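Local coordinates for protein Sqt1 (Chaetomium thermophilum, PDB 4ZOY) that probably acts as a dedicated WD40-repeat chaperone in ribosome biogenesis, capturing its client ribosomal protein while that protein is still being synthesised, at residues I21-L26 with G459-E464; T96-R101 with H153-A158; F246-G251 with Q272-G277; D329-L334 with L343-T348. All coordinates share one frame; numbering follows the deposited sequence.

Contact 1. Residues I21-L26 with G459-E464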
loop_
_atom_site.group_PDB
_atom_site.type_symbol
_atom_site.label_atom_id
_atom_site.label_comp_id
_atom_site.label_asym_id
_atom_site.label_seq_id
_atom_site.Cartn_x
_atom_site.Cartn_y
_atom_site.Cartn_z
ATOM N N ILE A 21 0.462 8.932 0.507
ATOM C CA ILE A 21 1.542 9.333 -0.373
ATOM C C ILE A 21 1.523 8.469 -1.629
ATOM O O ILE A 21 1.225 7.270 -1.567
ATOM C CB ILE A 21 2.910 9.246 0.343
ATOM C CG1 ILE A 21 4.060 9.658 -0.578
ATOM C CG2 ILE A 21 3.138 7.851 0.949
ATOM C CD1 ILE A 21 5.389 9.919 0.171
ATOM N N ALA A 22 1.803 9.098 -2.765
ATOM C CA ALA A 22 1.912 8.382 -4.026
ATOM C C ALA A 22 3.111 8.893 -4.797
ATOM O O ALA A 22 3.519 10.048 -4.639
ATOM C CB ALA A 22 0.647 8.534 -4.838
ATOM N N GLN A 23 3.676 8.026 -5.628
ATOM C CA GLN A 23 4.879 8.323 -6.381
ATOM C C GLN A 23 4.615 8.062 -7.851
ATOM O O GLN A 23 3.954 7.084 -8.200
ATOM C CB GLN A 23 6.037 7.467 -5.874
ATOM C CG GLN A 23 7.380 7.766 -6.510
ATOM C CD GLN A 23 8.489 7.075 -5.762
ATOM O OE1 GLN A 23 8.335 5.935 -5.332
ATOM N NE2 GLN A 23 9.591 7.783 -5.544
ATOM N N HIS A 24 5.093 8.947 -8.711
ATOM C CA HIS A 24 4.916 8.765 -10.148
ATOM C C HIS A 24 5.691 7.526 -10.612
ATOM O O HIS A 24 6.838 7.333 -10.221
ATOM C CB HIS A 24 5.387 10.018 -10.886
ATOM C CG HIS A 24 4.952 10.085 -12.317
ATOM N ND1 HIS A 24 5.486 9.278 -13.297
ATOM C CD2 HIS A 24 4.049 10.881 -12.935
ATOM C CE1 HIS A 24 4.918 9.562 -14.456
ATOM N NE2 HIS A 24 4.051 10.539 -14.266
ATOM N N PRO A 25 5.061 6.667 -11.432
ATOM C CA PRO A 25 5.728 5.397 -11.769
ATOM C C PRO A 25 6.935 5.540 -12.695
ATOM O O PRO A 25 7.762 4.630 -12.733
ATOM C CB PRO A 25 4.618 4.589 -12.460
ATOM C CG PRO A 25 3.672 5.599 -12.978
ATOM C CD PRO A 25 3.680 6.708 -11.937
ATOM N N LEU A 26 7.029 6.649 -13.416
ATOM C CA LEU A 26 8.158 6.877 -14.318
ATOM C C LEU A 26 9.180 7.848 -13.738
ATOM O O LEU A 26 10.370 7.763 -14.039
ATOM C CB LEU A 26 7.672 7.416 -15.660
ATOM C CG LEU A 26 6.637 6.592 -16.414
ATOM C CD1 LEU A 26 6.330 7.254 -17.746
ATOM C CD2 LEU A 26 7.111 5.159 -16.606
ATOM N N GLY A 459 3.345 6.276 6.335
ATOM C CA GLY A 459 3.530 5.720 5.007
ATOM C C GLY A 459 4.849 6.156 4.424
ATOM O O GLY A 459 5.544 7.018 4.990
ATOM N N PHE A 460 5.216 5.548 3.301
ATOM C CA PHE A 460 6.394 5.953 2.559
ATOM C C PHE A 460 6.334 5.441 1.127
ATOM O O PHE A 460 5.583 4.516 0.806
ATOM C CB PHE A 460 7.692 5.463 3.233
ATOM C CG PHE A 460 7.846 3.967 3.264
ATOM C CD1 PHE A 460 8.436 3.303 2.198
ATOM C CD2 PHE A 460 7.419 3.236 4.355
ATOM C CE1 PHE A 460 8.575 1.921 2.206
ATOM C CE2 PHE A 460 7.557 1.859 4.380
ATOM C CZ PHE A 460 8.139 1.203 3.299
ATOM N N VAL A 461 7.118 6.080 0.272
ATOM C CA VAL A 461 7.473 5.513 -1.023
ATOM C C VAL A 461 8.990 5.478 -1.137
ATOM O O VAL A 461 9.692 6.229 -0.456
ATOM C CB VAL A 461 6.879 6.318 -2.193
ATOM C CG1 VAL A 461 5.349 6.240 -2.190
ATOM C CG2 VAL A 461 7.346 7.782 -2.146
ATOM N N GLN A 462 9.511 4.610 -1.999
ATOM C CA GLN A 462 10.956 4.439 -2.090
ATOM C C GLN A 462 11.437 4.202 -3.517
ATOM O O GLN A 462 12.580 3.783 -3.719
ATOM C CB GLN A 462 11.417 3.285 -1.197
ATOM C CG GLN A 462 10.818 1.919 -1.563
ATOM C CD GLN A 462 11.268 0.811 -0.631
ATOM O OE1 GLN A 462 12.323 0.898 0.007
ATOM N NE2 GLN A 462 10.464 -0.244 -0.537
ATOM N N GLY A 463 10.583 4.470 -4.493
ATOM C CA GLY A 463 10.981 4.341 -5.890
ATOM C C GLY A 463 11.307 2.913 -6.269
ATOM O O GLY A 463 10.974 1.988 -5.556
ATOM N N GLU A 464 11.980 2.737 -7.396
ATOM C CA GLU A 464 12.355 1.400 -7.842
ATOM C C GLU A 464 13.568 0.851 -7.099
ATOM O O GLU A 464 13.647 -0.346 -6.827
ATOM C CB GLU A 464 12.638 1.408 -9.345
ATOM C CG GLU A 464 11.398 1.566 -10.208
ATOM C CD GLU A 464 10.542 0.321 -10.217
ATOM O OE1 GLU A 464 11.095 -0.780 -10.011
ATOM O OE2 GLU A 464 9.316 0.445 -10.419
HETATM O O HOH W 1 7.504 2.203 -11.517
#
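With CG turned anti to the backbone N (chi1 -175°) and the chain extended beyond it, Gln23 reaches straight across to the amide of Gly463, while Ile21, with CG1 likewise opposite its N, sends its longer branch toward Val461. These residues pack the interface between two beta-propeller blades: strand 18-23 is the first strand of one, and strand 457-461 an edge strand of the ring-closing blade, at the other end from N-terminal strand 9-11. The short strand segments run nearly parallel, 8° apart, but their axes stay 6.7 Å from each other, so side chains rather than backbone ladders fill the gap. Ile21 CD1 meets Val461 CG2 at 3.7 Å, the two side chains crossing at a slant. Val461 CB in turn lies 3.5 Å from Gln23 OE1. That oxygen accepts Gly463 N at 2.8 Å, in the carbonyl plane and on a lone pair, although the N-H is bent to 130°. Gln23 NE2 donates to Pro28 O, so both ends of the amide are used and its flip is fixed. Replacing Gln23 by alanine removes the amide, which is likely to leave Gly463 N without this acceptor and to open a gap beside Val461. A water links Glu464, salt-bridged to Lys383, to the other segment, donating to Pro25 O at 2.7 Å and to Glu464 OE2 at 2.8 Å.

Contact 2. Residues T96-R101 with H153-A158; sequences TFTLPR and HPNTIA
Asn155 and Thr98 meet through their polar ends, their side chains set nearly perpendicular to each other. Thr98 OG1 donates to Asn155 OD1 at 2.7 Å, tilted 20° from the carbonyl plane. With chi1 of 52°, OG1 sits between the backbone N and the carbonyl carbon of its own residue, where it also pairs with Phe104 N; the hydroxyl thus has a partner in each of two blades. Asn155 OD1 has a second donor in a water, 2.9 Å away, which in turn accepts the backbone N-H of Arg101. Asn155 ND2 pairs with Asp103 OD2, so three partners fix the rotation of this buried amide. The backbone of Asn155 is used as well: its N-H points at Leu99 O over 2.8 Å, with a 164° angle at the hydrogen, and arrives almost in line with the carbonyl. Leu99 N is satisfied by another water at 2.8 Å, placed between the segments near Thr156. Apolar contacts border this network. Pro100, which follows a cis peptide bond, lies alongside Pro154 with CD 3.6 Å from CB of Pro154. At the strand end, Thr96 CG2 and Ile157 CD1 are pressed to 3.4 Å, tighter than usual for two carbons. The arrangement joins adjacent blades of the WD40 propeller: residues 96-101 end strand 92-97 and turn toward strand 104-109, whereas 153-158 lead into strand 156-161, and Phe145 of strand 142-147 packs against both Thr96 and Ile157.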
loop_
_atom_site.group_PDB
_atom_site.type_symbol
_atom_site.label_atom_id
_atom_site.label_comp_id
_atom_site.label_asym_id
_atom_site.label_seq_id
_atom_site.Cartn_x
_atom_site.Cartn_y
_atom_site.Cartn_z
ATOM N N THR A 96 -3.063 8.070 -5.552
ATOM C CA THR A 96 -2.324 7.239 -6.477
ATOM C C THR A 96 -2.090 7.940 -7.812
ATOM O O THR A 96 -2.925 8.714 -8.284
ATOM C CB THR A 96 -3.037 5.890 -6.702
ATOM O OG1 THR A 96 -2.150 4.981 -7.375
ATOM C CG2 THR A 96 -4.277 6.081 -7.507
ATOM N N PHE A 97 -0.911 7.708 -8.373
ATOM C CA PHE A 97 -0.671 7.954 -9.785
ATOM C C PHE A 97 -1.089 6.696 -10.518
ATOM O O PHE A 97 -0.828 5.592 -10.044
ATOM C CB PHE A 97 0.800 8.268 -10.074
ATOM C CG PHE A 97 1.236 9.632 -9.615
ATOM C CD1 PHE A 97 1.059 10.740 -10.428
ATOM C CD2 PHE A 97 1.845 9.802 -8.382
ATOM C CE1 PHE A 97 1.467 12.003 -10.008
ATOM C CE2 PHE A 97 2.255 11.067 -7.956
ATOM C CZ PHE A 97 2.066 12.160 -8.773
ATOM N N THR A 98 -1.721 6.831 -11.676
ATOM C CA THR A 98 -2.138 5.633 -12.390
ATOM C C THR A 98 -0.977 4.924 -13.077
ATOM O O THR A 98 0.067 5.513 -13.357
ATOM C CB THR A 98 -3.224 5.948 -13.432
ATOM O OG1 THR A 98 -2.790 7.021 -14.286
ATOM C CG2 THR A 98 -4.522 6.331 -12.736
ATOM N N LEU A 99 -1.168 3.628 -13.309
ATOM C CA LEU A 99 -0.265 2.816 -14.118
ATOM C C LEU A 99 -0.802 2.805 -15.546
ATOM O O LEU A 99 -2.013 2.927 -15.746
ATOM C CB LEU A 99 -0.168 1.399 -13.550
ATOM C CG LEU A 99 0.484 1.285 -12.171
ATOM C CD1 LEU A 99 0.319 -0.126 -11.631
ATOM C CD2 LEU A 99 1.968 1.670 -12.239
ATOM N N PRO A 100 0.081 2.658 -16.543
ATOM C CA PRO A 100 1.523 2.420 -16.425
ATOM C C PRO A 100 2.413 3.654 -16.346
ATOM O O PRO A 100 3.582 3.496 -15.994
ATOM C CB PRO A 100 1.837 1.655 -17.717
ATOM C CG PRO A 100 0.890 2.239 -18.700
ATOM C CD PRO A 100 -0.389 2.449 -17.926
ATOM N N ARG A 101 1.900 4.832 -16.677
ATOM C CA ARG A 101 2.779 5.978 -16.924
ATOM C C ARG A 101 2.372 7.247 -16.178
ATOM O O ARG A 101 2.873 8.331 -16.474
ATOM C CB ARG A 101 2.855 6.270 -18.431
ATOM C CG ARG A 101 3.446 5.119 -19.262
ATOM C CD ARG A 101 3.659 5.509 -20.730
ATOM N NE ARG A 101 5.016 5.990 -21.000
ATOM C CZ ARG A 101 5.348 7.272 -21.116
ATOM N NH1 ARG A 101 4.421 8.214 -20.986
ATOM N NH2 ARG A 101 6.604 7.615 -21.361
ATOM N N HIS A 153 -5.153 -2.823 -19.444
ATOM C CA HIS A 153 -6.155 -1.880 -18.945
ATOM C C HIS A 153 -5.520 -0.702 -18.252
ATOM O O HIS A 153 -5.645 -0.553 -17.029
ATOM C CB HIS A 153 -7.122 -2.583 -18.003
ATOM C CG HIS A 153 -7.818 -3.731 -18.655
ATOM N ND1 HIS A 153 -8.904 -3.556 -19.489
ATOM C CD2 HIS A 153 -7.545 -5.055 -18.659
ATOM C CE1 HIS A 153 -9.282 -4.732 -19.958
ATOM N NE2 HIS A 153 -8.477 -5.658 -19.467
ATOM N N PRO A 154 -4.856 0.157 -19.032
ATOM C CA PRO A 154 -4.196 1.328 -18.456
ATOM C C PRO A 154 -5.167 2.265 -17.758
ATOM O O PRO A 154 -6.355 2.316 -18.078
ATOM C CB PRO A 154 -3.562 2.010 -19.671
ATOM C CG PRO A 154 -4.374 1.532 -20.845
ATOM C CD PRO A 154 -4.722 0.117 -20.502
ATOM N N ASN A 155 -4.644 2.977 -16.762
ATOM C CA ASN A 155 -5.394 4.011 -16.061
ATOM C C ASN A 155 -6.673 3.493 -15.416
ATOM O O ASN A 155 -7.701 4.173 -15.384
ATOM C CB ASN A 155 -5.680 5.170 -17.026
ATOM C CG ASN A 155 -4.406 5.813 -17.504
ATOM O OD1 ASN A 155 -3.511 6.079 -16.703
ATOM N ND2 ASN A 155 -4.279 6.009 -18.815
ATOM N N THR A 156 -6.586 2.273 -14.891
ATOM C CA THR A 156 -7.660 1.674 -14.129
ATOM C C THR A 156 -7.262 1.645 -12.659
ATOM O O THR A 156 -6.103 1.352 -12.328
ATOM C CB THR A 156 -7.963 0.274 -14.662
ATOM O OG1 THR A 156 -8.357 0.409 -16.036
ATOM C CG2 THR A 156 -9.091 -0.383 -13.880
ATOM N N ILE A 157 -8.203 2.008 -11.794
ATOM C CA ILE A 157 -7.944 2.095 -10.355
ATOM C C ILE A 157 -9.067 1.443 -9.563
ATOM O O ILE A 157 -10.239 1.515 -9.948
ATOM C CB ILE A 157 -7.767 3.580 -9.909
ATOM C CG1 ILE A 157 -7.422 3.698 -8.427
ATOM C CG2 ILE A 157 -9.015 4.407 -10.210
ATOM C CD1 ILE A 157 -7.514 5.123 -7.919
ATOM N N ALA A 158 -8.706 0.806 -8.452
ATOM C CA ALA A 158 -9.672 0.285 -7.516
ATOM C C ALA A 158 -9.632 1.069 -6.230
ATOM O O ALA A 158 -8.589 1.617 -5.848
ATOM C CB ALA A 158 -9.405 -1.188 -7.223
HETATM O O HOH W 2 -3.841 2.648 -13.223
HETATM O O HOH W 3 -0.706 5.946 -17.226
#

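Contact 3. Residues F246-G251 with Q272-G277; sequences FAVEGG and QIKIVG
Val248 and Gln272 lie alongside each other, pointing opposite ways, bringing Val248 CG1 within 3.8 Å of Gln272 CB, with the amide end lying alongside the same methyl. Next to them the ring of Phe246 is met obliquely by two strand residues: its CE1 is 4.0 Å from Lys274 CB and 3.9 Å from Val276 CG2. Lys274 bends at chi2 (-75°), which carries its alkyl chain past the loop backbone, CE reaching 3.6 Å from Phe246 O; its NZ is then held by Arg245 O and Ser323 OG. No direct hydrogen bond crosses the contact, and water takes that role. Gln272 NE2 donates to two waters, at 2.6 and 2.8 Å; one of them accepts Glu249 N-H and the other donates to Glu249 O. A leucine in place of Gln272 would probably lose both water bridges, leaving Glu249 N and O without this link to the strand. Behind this layer the loop is shaped by a type II beta turn from Val248 to Gly251, closed by Gly251 N to Val248 O at 3.1 Å; Gly250 has a phi of 108°, at which a CB would crowd the carbonyl O of the preceding residue. The loop connects strand 235-239, the last of one propeller blade, to strand 252-257, the first of the next. Phe246 and Val276 accordingly pack between blades, against Leu214 and Leu239 of the earlier one and Ile320 of the later one.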
loop_
_atom_site.group_PDB
_atom_site.type_symbol
_atom_site.label_atom_id
_atom_site.label_comp_id
_atom_site.label_asym_id
_atom_site.label_seq_id
_atom_site.Cartn_x
_atom_site.Cartn_y
_atom_site.Cartn_z
ATOM N N PHE A 246 -11.160 -20.402 8.046
ATOM C CA PHE A 246 -10.705 -19.125 7.509
ATOM C C PHE A 246 -10.891 -17.974 8.484
ATOM O O PHE A 246 -10.107 -17.023 8.487
ATOM C CB PHE A 246 -11.453 -18.800 6.214
ATOM C CG PHE A 246 -11.043 -17.489 5.608
ATOM C CD1 PHE A 246 -9.803 -17.375 4.996
ATOM C CD2 PHE A 246 -11.872 -16.374 5.668
ATOM C CE1 PHE A 246 -9.384 -16.187 4.447
ATOM C CE2 PHE A 246 -11.451 -15.159 5.103
ATOM C CZ PHE A 246 -10.202 -15.077 4.500
ATOM N N ALA A 247 -11.938 -18.059 9.299
ATOM C CA ALA A 247 -12.377 -16.947 10.133
ATOM C C ALA A 247 -11.289 -16.408 11.057
ATOM O O ALA A 247 -10.697 -17.145 11.841
ATOM C CB ALA A 247 -13.588 -17.372 10.955
ATOM N N VAL A 248 -11.038 -15.109 10.958
ATOM C CA VAL A 248 -10.109 -14.440 11.855
ATOM C C VAL A 248 -10.898 -13.498 12.746
ATOM O O VAL A 248 -11.302 -12.425 12.320
ATOM C CB VAL A 248 -9.022 -13.655 11.083
ATOM C CG1 VAL A 248 -8.169 -12.840 12.041
ATOM C CG2 VAL A 248 -8.147 -14.607 10.304
ATOM N N GLU A 249 -11.142 -13.913 13.988
ATOM C CA GLU A 249 -11.963 -13.111 14.885
ATOM C C GLU A 249 -11.336 -11.744 15.141
ATOM O O GLU A 249 -10.173 -11.648 15.550
ATOM C CB GLU A 249 -12.187 -13.847 16.215
ATOM C CG GLU A 249 -13.122 -13.106 17.156
ATOM C CD GLU A 249 -13.559 -13.952 18.342
ATOM O OE1 GLU A 249 -12.789 -14.843 18.760
ATOM O OE2 GLU A 249 -14.680 -13.726 18.849
ATOM N N GLY A 250 -12.111 -10.693 14.884
ATOM C CA GLY A 250 -11.648 -9.334 15.076
ATOM C C GLY A 250 -11.406 -8.629 13.752
ATOM O O GLY A 250 -11.230 -7.414 13.718
ATOM N N GLY A 251 -11.383 -9.392 12.667
ATOM C CA GLY A 251 -11.329 -8.791 11.342
ATOM C C GLY A 251 -10.031 -8.940 10.565
ATOM O O GLY A 251 -9.001 -9.350 11.088
ATOM N N GLN A 272 -3.048 -13.112 13.077
ATOM C CA GLN A 272 -3.379 -14.217 12.181
ATOM C C GLN A 272 -3.157 -13.869 10.721
ATOM O O GLN A 272 -3.433 -12.747 10.281
ATOM C CB GLN A 272 -4.817 -14.664 12.373
ATOM C CG GLN A 272 -5.065 -15.324 13.726
ATOM C CD GLN A 272 -6.357 -16.109 13.747
ATOM O OE1 GLN A 272 -6.457 -17.181 13.140
ATOM N NE2 GLN A 272 -7.358 -15.577 14.430
ATOM N N ILE A 273 -2.640 -14.852 9.996
ATOM C CA ILE A 273 -2.454 -14.770 8.559
ATOM C C ILE A 273 -3.046 -16.025 7.937
ATOM O O ILE A 273 -2.849 -17.123 8.452
ATOM C CB ILE A 273 -0.971 -14.665 8.172
ATOM C CG1 ILE A 273 -0.338 -13.422 8.792
ATOM C CG2 ILE A 273 -0.816 -14.639 6.649
ATOM C CD1 ILE A 273 1.154 -13.432 8.781
ATOM N N LYS A 274 -3.787 -15.871 6.845
ATOM C CA LYS A 274 -4.294 -17.016 6.089
ATOM C C LYS A 274 -3.767 -16.958 4.665
ATOM O O LYS A 274 -3.757 -15.886 4.056
ATOM C CB LYS A 274 -5.825 -17.041 6.069
ATOM C CG LYS A 274 -6.496 -17.073 7.432
ATOM C CD LYS A 274 -6.390 -18.455 8.043
ATOM C CE LYS A 274 -6.982 -18.492 9.443
ATOM N NZ LYS A 274 -6.976 -19.900 9.975
ATOM N N ILE A 275 -3.333 -18.104 4.143
ATOM C CA ILE A 275 -2.875 -18.235 2.759
ATOM C C ILE A 275 -3.939 -18.997 1.971
ATOM O O ILE A 275 -4.292 -20.116 2.343
ATOM C CB ILE A 275 -1.528 -18.980 2.655
ATOM C CG1 ILE A 275 -0.503 -18.373 3.619
ATOM C CG2 ILE A 275 -1.012 -18.950 1.215
ATOM C CD1 ILE A 275 -0.222 -16.881 3.396
ATOM N N VAL A 276 -4.443 -18.390 0.895
ATOM C CA VAL A 276 -5.545 -18.959 0.119
ATOM C C VAL A 276 -5.142 -19.089 -1.342
ATOM O O VAL A 276 -4.521 -18.190 -1.906
ATOM C CB VAL A 276 -6.816 -18.092 0.229
ATOM C CG1 VAL A 276 -7.946 -18.666 -0.615
ATOM C CG2 VAL A 276 -7.261 -17.980 1.680
ATOM N N GLY A 277 -5.479 -20.218 -1.960
ATOM C CA GLY A 277 -5.151 -20.413 -3.361
ATOM C C GLY A 277 -6.027 -19.613 -4.319
ATOM O O GLY A 277 -7.216 -19.391 -4.065
HETATM O O HOH W 4 -9.765 -16.385 14.990
HETATM O O HOH W 5 -7.953 -13.339 16.032
#

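Contact 4. Residues D329-L334 with L343-T348; sequences DNIESL and LAAGST
Leu334 lays CD2 over the methyl of Ala345, 3.7 Å from its CB, and the same branch approaches Leu343 CD1 at 4.2 Å. Ile331 extends this apolar face, its CG2 also turned to the Ala345 methyl. The two segments form the antiparallel hairpin of strands 331-336 and 342-347, the first pair of strands in a WD40 propeller blade, and it carries a classic beta bulge: two residues, Glu332 and Ser333, stand opposite the single Gly346, shifting the register by one residue. Gly346 O accordingly takes Glu332 N at 2.9 Å and, weakly, Ser333 N at 3.4 Å, while Gly346 N returns a straight bond of 171° to Ser333 O. Ser333 OG leaves the hairpin to pair with Val379 N in the following blade. Past the bulge, Thr348 N donates to Asn330 O at 2.8 Å. Ser347, its OG anti to the backbone N (chi1 176°), donates to Asp329 O at 2.9 Å from above the carbonyl plane, and the same hydroxyl pairs with Asp349 N. Asp329 OD1 receives Asn330 N, met on the anti side of the carboxylate, and OD2 rests 3.5 Å from Thr348 CG2.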
loop_
_atom_site.group_PDB
_atom_site.type_symbol
_atom_site.label_atom_id
_atom_site.label_comp_id
_atom_site.label_asym_id
_atom_site.label_seq_id
_atom_site.Cartn_x
_atom_site.Cartn_y
_atom_site.Cartn_z
ATOM N N ASP A 329 -0.677 -9.344 17.545
ATOM C CA ASP A 329 -1.662 -8.298 17.333
ATOM C C ASP A 329 -1.838 -8.104 15.824
ATOM O O ASP A 329 -1.131 -8.742 15.036
ATOM C CB ASP A 329 -1.221 -7.000 18.034
ATOM C CG ASP A 329 -2.385 -6.089 18.418
ATOM O OD1 ASP A 329 -3.489 -6.187 17.845
ATOM O OD2 ASP A 329 -2.175 -5.232 19.308
ATOM N N ASN A 330 -2.769 -7.229 15.455
ATOM C CA ASN A 330 -3.173 -7.013 14.065
ATOM C C ASN A 330 -2.028 -7.047 13.065
ATOM O O ASN A 330 -0.997 -6.386 13.242
ATOM C CB ASN A 330 -3.886 -5.667 13.928
ATOM C CG ASN A 330 -5.208 -5.606 14.682
ATOM O OD1 ASN A 330 -5.603 -6.554 15.357
ATOM N ND2 ASN A 330 -5.900 -4.476 14.559
ATOM N N ILE A 331 -2.208 -7.827 12.001
ATOM C CA ILE A 331 -1.281 -7.775 10.884
ATOM C C ILE A 331 -1.711 -6.624 9.983
ATOM O O ILE A 331 -2.711 -6.713 9.271
ATOM C CB ILE A 331 -1.249 -9.087 10.102
ATOM C CG1 ILE A 331 -0.859 -10.255 11.028
ATOM C CG2 ILE A 331 -0.296 -8.946 8.904
ATOM C CD1 ILE A 331 0.435 -10.042 11.805
ATOM N N GLU A 332 -0.965 -5.531 10.041
ATOM C CA GLU A 332 -1.372 -4.324 9.341
ATOM C C GLU A 332 -0.735 -4.201 7.964
ATOM O O GLU A 332 -1.178 -3.376 7.156
ATOM C CB GLU A 332 -1.034 -3.090 10.177
ATOM C CG GLU A 332 -1.920 -2.932 11.419
ATOM C CD GLU A 332 -3.374 -2.597 11.086
ATOM O OE1 GLU A 332 -3.681 -2.313 9.906
ATOM O OE2 GLU A 332 -4.219 -2.609 12.015
ATOM N N SER A 333 0.280 -5.020 7.687
ATOM C CA SER A 333 0.960 -4.929 6.409
ATOM C C SER A 333 1.555 -6.282 6.026
ATOM O O SER A 333 2.183 -6.939 6.850
ATOM C CB SER A 333 2.043 -3.837 6.474
ATOM O OG SER A 333 2.696 -3.728 5.223
ATOM N N LEU A 334 1.344 -6.675 4.767
ATOM C CA LEU A 334 1.800 -7.941 4.204
ATOM C C LEU A 334 2.483 -7.667 2.880
ATOM O O LEU A 334 1.968 -6.882 2.079
ATOM C CB LEU A 334 0.627 -8.900 3.946
ATOM C CG LEU A 334 0.011 -9.642 5.123
ATOM C CD1 LEU A 334 -1.336 -10.245 4.705
ATOM C CD2 LEU A 334 0.976 -10.712 5.565
ATOM N N LEU A 343 7.519 -14.242 2.502
ATOM C CA LEU A 343 6.420 -13.346 2.810
ATOM C C LEU A 343 6.751 -12.635 4.109
ATOM O O LEU A 343 7.131 -13.291 5.084
ATOM C CB LEU A 343 5.112 -14.130 2.961
ATOM C CG LEU A 343 3.905 -13.388 3.540
ATOM C CD1 LEU A 343 3.347 -12.358 2.548
ATOM C CD2 LEU A 343 2.816 -14.375 3.991
ATOM N N ALA A 344 6.626 -11.306 4.122
ATOM C CA ALA A 344 6.848 -10.500 5.328
ATOM C C ALA A 344 5.544 -9.936 5.861
ATOM O O ALA A 344 4.681 -9.494 5.099
ATOM C CB ALA A 344 7.823 -9.359 5.030
ATOM N N ALA A 345 5.406 -9.918 7.186
ATOM C CA ALA A 345 4.201 -9.437 7.846
ATOM C C ALA A 345 4.561 -8.469 8.970
ATOM O O ALA A 345 5.383 -8.798 9.826
ATOM C CB ALA A 345 3.401 -10.607 8.399
ATOM N N GLY A 346 3.955 -7.286 8.963
ATOM C CA GLY A 346 4.195 -6.302 10.020
ATOM C C GLY A 346 2.995 -6.227 10.932
ATOM O O GLY A 346 1.857 -6.190 10.471
ATOM N N SER A 347 3.252 -6.195 12.243
ATOM C CA SER A 347 2.195 -6.263 13.233
ATOM C C SER A 347 2.088 -5.002 14.074
ATOM O O SER A 347 3.080 -4.298 14.278
ATOM C CB SER A 347 2.437 -7.470 14.157
ATOM O OG SER A 347 1.482 -7.527 15.206
ATOM N N THR A 348 0.882 -4.759 14.581
ATOM C CA THR A 348 0.647 -3.729 15.582
ATOM C C THR A 348 1.536 -3.912 16.822
ATOM O O THR A 348 1.824 -2.938 17.534
ATOM C CB THR A 348 -0.844 -3.731 15.965
ATOM O OG1 THR A 348 -1.610 -3.443 14.790
ATOM C CG2 THR A 348 -1.170 -2.695 17.039
#

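How the contacts relate
The four contacts fall into two touching pairs around the propeller. Contacts 1 and 2, with centres 14 Å apart, share a boundary where Phe97 CD2 lies 3.3 Å from Gln23 C, so two successive blade interfaces are continuous. Contacts 3 and 4, 12 Å between centres, meet through adjoining blades, with Ile273 CD1 3.6 Å from Ala345 CB. Between the pairs there is no touch: contacts 1 and 4 come to about 7 Å at their nearest atoms, on opposite sides of the chain centre, and contacts 2 and 3 to about 18 Å. Along the chain, contact 1 encloses the other three, which follow one another in series.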